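Bpsl1147 (Burkholderia pseudomallei, PDB 5A4O) probably binds DNA, in particular single-stranded DNA, as a bacterial homolog of the eukaryotic transcription coactivator PC4. Local coordinates at residues 15-23 with 36-47. Numbering follows the deposited sequence.
Sequences KSATQRIRI and VRLVVVDRDGDF
With CG turned opposite its carbonyl carbon (chi1 -65°) and the chain straight from there to NE, R20 lies at about a right angle across the F47 ring. CD of R20 makes a CH-pi contact 4.2 Å from the centroid of the F47 ring. Farther out, F47 CE1 sits 3.5 Å above the guanidinium plane of R20, over its centre, the two flat groups 34° apart. V41 CG1 covers the opposite face of the ring, near the rim. A salt bridge from R20 to D12, on strand 8-16, fixes the far end of the arginine. The backbones of 19-23 and 36-41 pair antiparallel. R20 and V39 form a hydrogen-bonded pair, with V39 N to R20 O at 2.9 Å and almost straight (176°); R22 and R37 repeat it, and V41 N to T18 O extends the ladder toward the turn at S16-T18. On the face of R20 and R22, V39 sets CG2 against R20 CB and CG1 3.9 Å from R22 CB. On the other face I21 CD1 packs 4.0 Å from L38 CD1, while I21 CG2 meets V36 CG1; I21 and V36 also touch I54 of the second subunit, which places this apolar side against the dimer partner. Q19 and V40 lie side by side on this face, with Q19 NE2 3.8 Å from V40 CG1. F47, at the start of strand 47-56, packs on the paired strands, which form the central beta hairpin, 19-28 with 31-41, of the four-stranded antiparallel sheet that, with one helix, makes up the PC4 fold.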
ATOM      1  N   LYS A  15      -3.316 -13.056  -0.183  1.00 14.09           N
ATOM      2  CA  LYS A  15      -2.935 -13.135  -1.605  1.00 15.99           C
ATOM      3  C   LYS A  15      -2.809 -14.564  -2.079  1.00 17.46           C
ATOM      4  O   LYS A  15      -3.133 -14.884  -3.234  1.00 20.49           O
ATOM      5  CB  LYS A  15      -1.582 -12.472  -1.851  1.00 18.57           C
ATOM      6  CG  LYS A  15      -1.611 -10.978  -1.712  1.00 20.18           C
ATOM      7  CD  LYS A  15      -0.320 -10.277  -2.177  1.00 22.63           C
ATOM      8  CE  LYS A  15       0.277 -10.865  -3.448  1.00 25.60           C
ATOM      9  NZ  LYS A  15       0.716  -9.781  -4.363  1.00 28.35           N
ATOM     10  N   SER A  16      -2.284 -15.414  -1.211  1.00 17.34           N
ATOM     11  CA  SER A  16      -2.072 -16.827  -1.516  1.00 18.41           C
ATOM     12  C   SER A  16      -1.826 -17.556  -0.223  1.00 18.59           C
ATOM     13  O   SER A  16      -1.858 -16.955   0.844  1.00 19.33           O
ATOM     14  CB  SER A  16      -0.828 -16.965  -2.421  1.00 19.20           C
ATOM     15  OG  SER A  16       0.364 -16.640  -1.703  1.00 19.32           O
ATOM     16  N   ALA A  17      -1.540 -18.849  -0.262  1.00 18.52           N
ATOM     17  CA  ALA A  17      -1.117 -19.518   0.954  1.00 19.30           C
ATOM     18  C   ALA A  17       0.120 -18.893   1.572  1.00 18.95           C
ATOM     19  O   ALA A  17       0.337 -19.039   2.782  1.00 20.04           O
ATOM     20  CB  ALA A  17      -0.844 -20.985   0.700  1.00 20.13           C
ATOM     21  N   THR A  18       0.917 -18.203   0.766  1.00 17.62           N
ATOM     22  CA  THR A  18       2.243 -17.749   1.236  1.00 19.41           C
ATOM     23  C   THR A  18       2.441 -16.244   1.443  1.00 18.54           C
ATOM     24  O   THR A  18       3.508 -15.835   1.894  1.00 18.18           O
ATOM     25  CB  THR A  18       3.355 -18.230   0.298  1.00 20.34           C
ATOM     26  OG1 THR A  18       3.268 -17.614  -0.999  1.00 21.64           O
ATOM     27  CG2 THR A  18       3.290 -19.742   0.163  1.00 20.97           C
ATOM     28  N   GLN A  19       1.439 -15.433   1.117  1.00 16.71           N
ATOM     29  CA  GLN A  19       1.586 -13.980   1.113  1.00 16.45           C
ATOM     30  C   GLN A  19       0.258 -13.356   1.491  1.00 15.50           C
ATOM     31  O   GLN A  19      -0.811 -13.861   1.112  1.00 15.11           O
ATOM     32  CB  GLN A  19       1.958 -13.471  -0.279  1.00 18.35           C
ATOM     33  CG  GLN A  19       3.218 -14.072  -0.871  1.00 21.62           C
ATOM     34  CD  GLN A  19       3.816 -13.216  -1.961  1.00 25.11           C
ATOM     35  OE1 GLN A  19       3.119 -12.575  -2.749  1.00 28.32           O
ATOM     36  NE2 GLN A  19       5.143 -13.200  -2.010  1.00 31.07           N
ATOM     37  N   ARG A  20       0.325 -12.273   2.247  1.00 15.24           N
ATOM     38  CA  ARG A  20      -0.861 -11.511   2.605  1.00 14.30           C
ATOM     39  C   ARG A  20      -0.491 -10.078   2.578  1.00 13.29           C
ATOM     40  O   ARG A  20       0.687  -9.740   2.639  1.00 12.11           O
ATOM     41  CB  ARG A  20      -1.330 -11.872   4.006  1.00 14.75           C
ATOM     42  CG  ARG A  20      -1.797 -13.284   4.142  1.00 15.21           C
ATOM     43  CD  ARG A  20      -2.218 -13.555   5.579  1.00 16.54           C
ATOM     44  NE  ARG A  20      -2.526 -14.951   5.769  1.00 18.80           N
ATOM     45  CZ  ARG A  20      -2.865 -15.502   6.930  1.00 20.69           C
ATOM     46  NH1 ARG A  20      -2.956 -14.780   8.034  1.00 20.14           N
ATOM     47  NH2 ARG A  20      -3.100 -16.799   6.979  1.00 21.68           N
ATOM     48  N   ILE A  21      -1.494  -9.233   2.443  1.00 13.16           N
ATOM     49  CA  ILE A  21      -1.312  -7.807   2.622  1.00 13.85           C
ATOM     50  C   ILE A  21      -1.898  -7.456   3.995  1.00 12.98           C
ATOM     51  O   ILE A  21      -3.115  -7.578   4.207  1.00 13.17           O
ATOM     52  CB  ILE A  21      -1.995  -6.978   1.537  1.00 14.64           C
ATOM     53  CG1 ILE A  21      -1.467  -7.332   0.140  1.00 17.04           C
ATOM     54  CG2 ILE A  21      -1.874  -5.484   1.862  1.00 15.31           C
ATOM     55  CD1 ILE A  21      -0.013  -7.004  -0.107  1.00 19.06           C
ATOM     56  N   ARG A  22      -1.031  -7.030   4.925  1.00 12.13           N
ATOM     57  CA  ARG A  22      -1.445  -6.684   6.290  1.00 12.10           C
ATOM     58  C   ARG A  22      -1.596  -5.174   6.450  1.00 11.41           C
ATOM     59  O   ARG A  22      -0.702  -4.409   6.099  1.00 10.92           O
ATOM     60  CB  ARG A  22      -0.430  -7.218   7.302  1.00 14.29           C
ATOM     61  CG  ARG A  22      -0.791  -6.900   8.776  1.00 16.00           C
ATOM     62  CD  ARG A  22       0.206  -7.443   9.818  1.00 19.05           C
ATOM     63  NE  ARG A  22      -0.171  -7.054  11.231  1.00 23.35           N
ATOM     64  CZ  ARG A  22       0.468  -6.177  12.043  1.00 22.96           C
ATOM     65  NH1 ARG A  22       1.582  -5.552  11.679  1.00 25.01           N
ATOM     66  NH2 ARG A  22       0.004  -5.948  13.271  1.00 24.38           N
ATOM     67  N   ILE A  23      -2.743  -4.746   6.957  1.00 10.63           N
ATOM     68  CA  ILE A  23      -3.010  -3.356   7.179  1.00 10.70           C
ATOM     69  C   ILE A  23      -3.015  -3.250   8.676  1.00 11.01           C
ATOM     70  O   ILE A  23      -3.788  -3.957   9.336  1.00 11.86           O
ATOM     71  CB  ILE A  23      -4.381  -2.948   6.596  1.00 11.10           C
ATOM     72  CG1 ILE A  23      -4.345  -3.099   5.053  1.00 11.45           C
ATOM     73  CG2 ILE A  23      -4.723  -1.517   6.983  1.00 11.14           C
ATOM     74  CD1 ILE A  23      -5.665  -2.847   4.384  1.00 12.13           C
ATOM     75  N   VAL A  36       0.692  -0.526   5.357  1.00 13.19           N
ATOM     76  CA  VAL A  36       0.075  -1.435   4.388  1.00 12.73           C
ATOM     77  C   VAL A  36       1.231  -2.193   3.783  1.00 11.68           C
ATOM     78  O   VAL A  36       2.082  -1.586   3.160  1.00 10.33           O
ATOM     79  CB  VAL A  36      -0.670  -0.670   3.284  1.00 13.42           C
ATOM     80  CG1 VAL A  36      -1.251  -1.619   2.267  1.00 13.48           C
ATOM     81  CG2 VAL A  36      -1.742   0.221   3.897  1.00 14.28           C
ATOM     82  N   ARG A  37       1.298  -3.504   4.002  1.00 11.21           N
ATOM     83  CA  ARG A  37       2.593  -4.215   3.798  1.00 11.76           C
ATOM     84  C   ARG A  37       2.404  -5.640   3.424  1.00 11.59           C
ATOM     85  O   ARG A  37       1.618  -6.340   4.049  1.00 11.93           O
ATOM     86  CB  ARG A  37       3.424  -4.165   5.094  1.00 12.61           C
ATOM     87  CG  ARG A  37       4.910  -4.560   4.959  1.00 12.71           C
ATOM     88  CD  ARG A  37       5.734  -4.102   6.163  1.00 12.32           C
ATOM     89  NE  ARG A  37       5.712  -2.649   6.285  1.00 12.93           N
ATOM     90  CZ  ARG A  37       6.435  -1.797   5.565  1.00 13.10           C
ATOM     91  NH1 ARG A  37       7.342  -2.200   4.689  1.00 13.72           N
ATOM     92  NH2 ARG A  37       6.279  -0.493   5.768  1.00 14.12           N
ATOM     93  N   LEU A  38       3.167  -6.061   2.419  1.00 12.41           N
ATOM     94  CA  LEU A  38       3.308  -7.450   2.057  1.00 12.54           C
ATOM     95  C   LEU A  38       4.038  -8.222   3.186  1.00 12.57           C
ATOM     96  O   LEU A  38       5.168  -7.875   3.590  1.00 12.46           O
ATOM     97  CB  LEU A  38       4.049  -7.574   0.726  1.00 13.51           C
ATOM     98  CG  LEU A  38       4.310  -9.014   0.266  1.00 14.40           C
ATOM     99  CD1 LEU A  38       2.993  -9.631  -0.082  1.00 14.78           C
ATOM    100  CD2 LEU A  38       5.293  -9.080  -0.905  1.00 16.43           C
ATOM    101  N   VAL A  39       3.374  -9.254   3.685  1.00 12.33           N
ATOM    102  CA  VAL A  39       3.929 -10.162   4.674  1.00 13.69           C
ATOM    103  C   VAL A  39       3.972 -11.559   4.057  1.00 14.72           C
ATOM    104  O   VAL A  39       3.114 -11.892   3.254  1.00 14.91           O
ATOM    105  CB  VAL A  39       3.145 -10.131   5.997  1.00 13.62           C
ATOM    106  CG1 VAL A  39       3.073  -8.704   6.532  1.00 13.70           C
ATOM    107  CG2 VAL A  39       1.737 -10.719   5.835  1.00 14.09           C
ATOM    108  N   VAL A  40       5.010 -12.316   4.362  1.00 16.40           N
ATOM    109  CA  VAL A  40       5.249 -13.611   3.727  1.00 19.95           C
ATOM    110  C   VAL A  40       5.609 -14.708   4.727  1.00 23.09           C
ATOM    111  O   VAL A  40       6.188 -14.449   5.736  1.00 21.81           O
ATOM    112  CB  VAL A  40       6.372 -13.575   2.654  1.00 19.08           C
ATOM    113  CG1 VAL A  40       6.130 -12.536   1.591  1.00 18.99           C
ATOM    114  CG2 VAL A  40       7.689 -13.368   3.307  1.00 19.91           C
ATOM    115  N   VAL A  41       5.237 -15.935   4.401  1.00 26.79           N
ATOM    116  CA  VAL A  41       5.399 -17.001   5.337  1.00 33.09           C
ATOM    117  C   VAL A  41       6.854 -17.275   5.608  1.00 35.96           C
ATOM    118  O   VAL A  41       7.690 -17.113   4.780  1.00 34.82           O
ATOM    119  CB  VAL A  41       4.848 -18.341   4.858  1.00 34.60           C
ATOM    120  CG1 VAL A  41       3.445 -18.639   5.304  1.00 35.94           C
ATOM    121  CG2 VAL A  41       5.120 -18.591   3.415  1.00 36.58           C
ATOM    122  N   ASP A  42       7.066 -17.696   6.837  1.00 45.94           N
ATOM    123  CA  ASP A  42       8.276 -18.323   7.332  1.00 52.45           C
ATOM    124  C   ASP A  42       7.901 -19.769   7.259  1.00 54.38           C
ATOM    125  O   ASP A  42       8.304 -20.455   6.385  1.00 53.14           O
ATOM    126  CB  ASP A  42       8.501 -17.966   8.822  1.00 50.89           C
ATOM    127  CG  ASP A  42       9.876 -17.471   9.103  1.00 53.96           C
ATOM    128  OD1 ASP A  42      10.693 -17.456   8.175  1.00 55.28           O
ATOM    129  OD2 ASP A  42      10.101 -17.036  10.241  1.00 52.67           O
ATOM    130  N   ARG A  43       7.032 -20.140   8.182  1.00 57.19           N
ATOM    131  CA  ARG A  43       6.264 -21.306   8.270  1.00 57.69           C
ATOM    132  C   ARG A  43       5.149 -20.798   9.176  1.00 59.52           C
ATOM    133  O   ARG A  43       5.251 -19.688   9.712  1.00 55.94           O
ATOM    134  CB  ARG A  43       7.068 -22.389   8.972  1.00 57.42           C
ATOM    135  CG  ARG A  43       8.103 -21.912   9.954  1.00 56.65           C
ATOM    136  CD  ARG A  43       9.461 -22.345   9.491  1.00 56.09           C
ATOM    137  NE  ARG A  43       9.866 -21.618   8.310  1.00 54.20           N
ATOM    138  CZ  ARG A  43      10.688 -20.597   8.302  1.00 55.42           C
ATOM    139  NH1 ARG A  43      11.206 -20.170   9.431  1.00 58.50           N
ATOM    140  NH2 ARG A  43      10.992 -19.985   7.157  1.00 55.64           N
ATOM    141  N   ASP A  44       4.108 -21.606   9.286  1.00 60.84           N
ATOM    142  CA  ASP A  44       2.892 -21.421  10.077  1.00 63.11           C
ATOM    143  C   ASP A  44       2.199 -20.084   9.745  1.00 64.12           C
ATOM    144  O   ASP A  44       2.140 -19.692   8.592  1.00 66.85           O
ATOM    145  CB  ASP A  44       3.079 -21.616  11.615  1.00 64.78           C
ATOM    146  CG  ASP A  44       4.266 -22.497  11.994  1.00 63.51           C
ATOM    147  OD1 ASP A  44       5.405 -22.056  11.790  1.00 61.77           O
ATOM    148  OD2 ASP A  44       4.026 -23.610  12.557  1.00 60.11           O
ATOM    149  N   GLY A  45       1.741 -19.397  10.774  1.00 60.13           N
ATOM    150  CA  GLY A  45       1.292 -18.029  10.749  1.00 56.34           C
ATOM    151  C   GLY A  45       2.464 -17.121  11.106  1.00 56.85           C
ATOM    152  O   GLY A  45       2.316 -15.964  11.555  1.00 58.08           O
ATOM    153  N   ASP A  46       3.657 -17.669  10.967  1.00 53.77           N
ATOM    154  CA  ASP A  46       4.813 -16.855  11.095  1.00 49.55           C
ATOM    155  C   ASP A  46       4.923 -16.232   9.732  1.00 41.45           C
ATOM    156  O   ASP A  46       5.673 -16.687   8.914  1.00 40.21           O
ATOM    157  CB  ASP A  46       6.047 -17.640  11.476  1.00 51.80           C
ATOM    158  CG  ASP A  46       5.863 -18.385  12.795  1.00 53.85           C
ATOM    159  OD1 ASP A  46       5.111 -19.379  12.776  1.00 56.90           O
ATOM    160  OD2 ASP A  46       6.476 -17.988  13.790  1.00 49.35           O
ATOM    161  N   PHE A  47       4.099 -15.226   9.513  1.00 33.38           N
ATOM    162  CA  PHE A  47       4.282 -14.328   8.407  1.00 27.84           C
ATOM    163  C   PHE A  47       5.262 -13.311   8.878  1.00 25.33           C
ATOM    164  O   PHE A  47       5.295 -12.985  10.027  1.00 26.39           O
ATOM    165  CB  PHE A  47       2.996 -13.704   7.964  1.00 25.61           C
ATOM    166  CG  PHE A  47       2.142 -14.628   7.186  1.00 24.39           C
ATOM    167  CD1 PHE A  47       1.352 -15.517   7.836  1.00 25.53           C
ATOM    168  CD2 PHE A  47       2.153 -14.626   5.824  1.00 23.18           C
ATOM    169  CE1 PHE A  47       0.539 -16.376   7.134  1.00 24.46           C
ATOM    170  CE2 PHE A  47       1.360 -15.498   5.118  1.00 24.61           C
ATOM    171  CZ  PHE A  47       0.561 -16.376   5.790  1.00 24.20           C
TER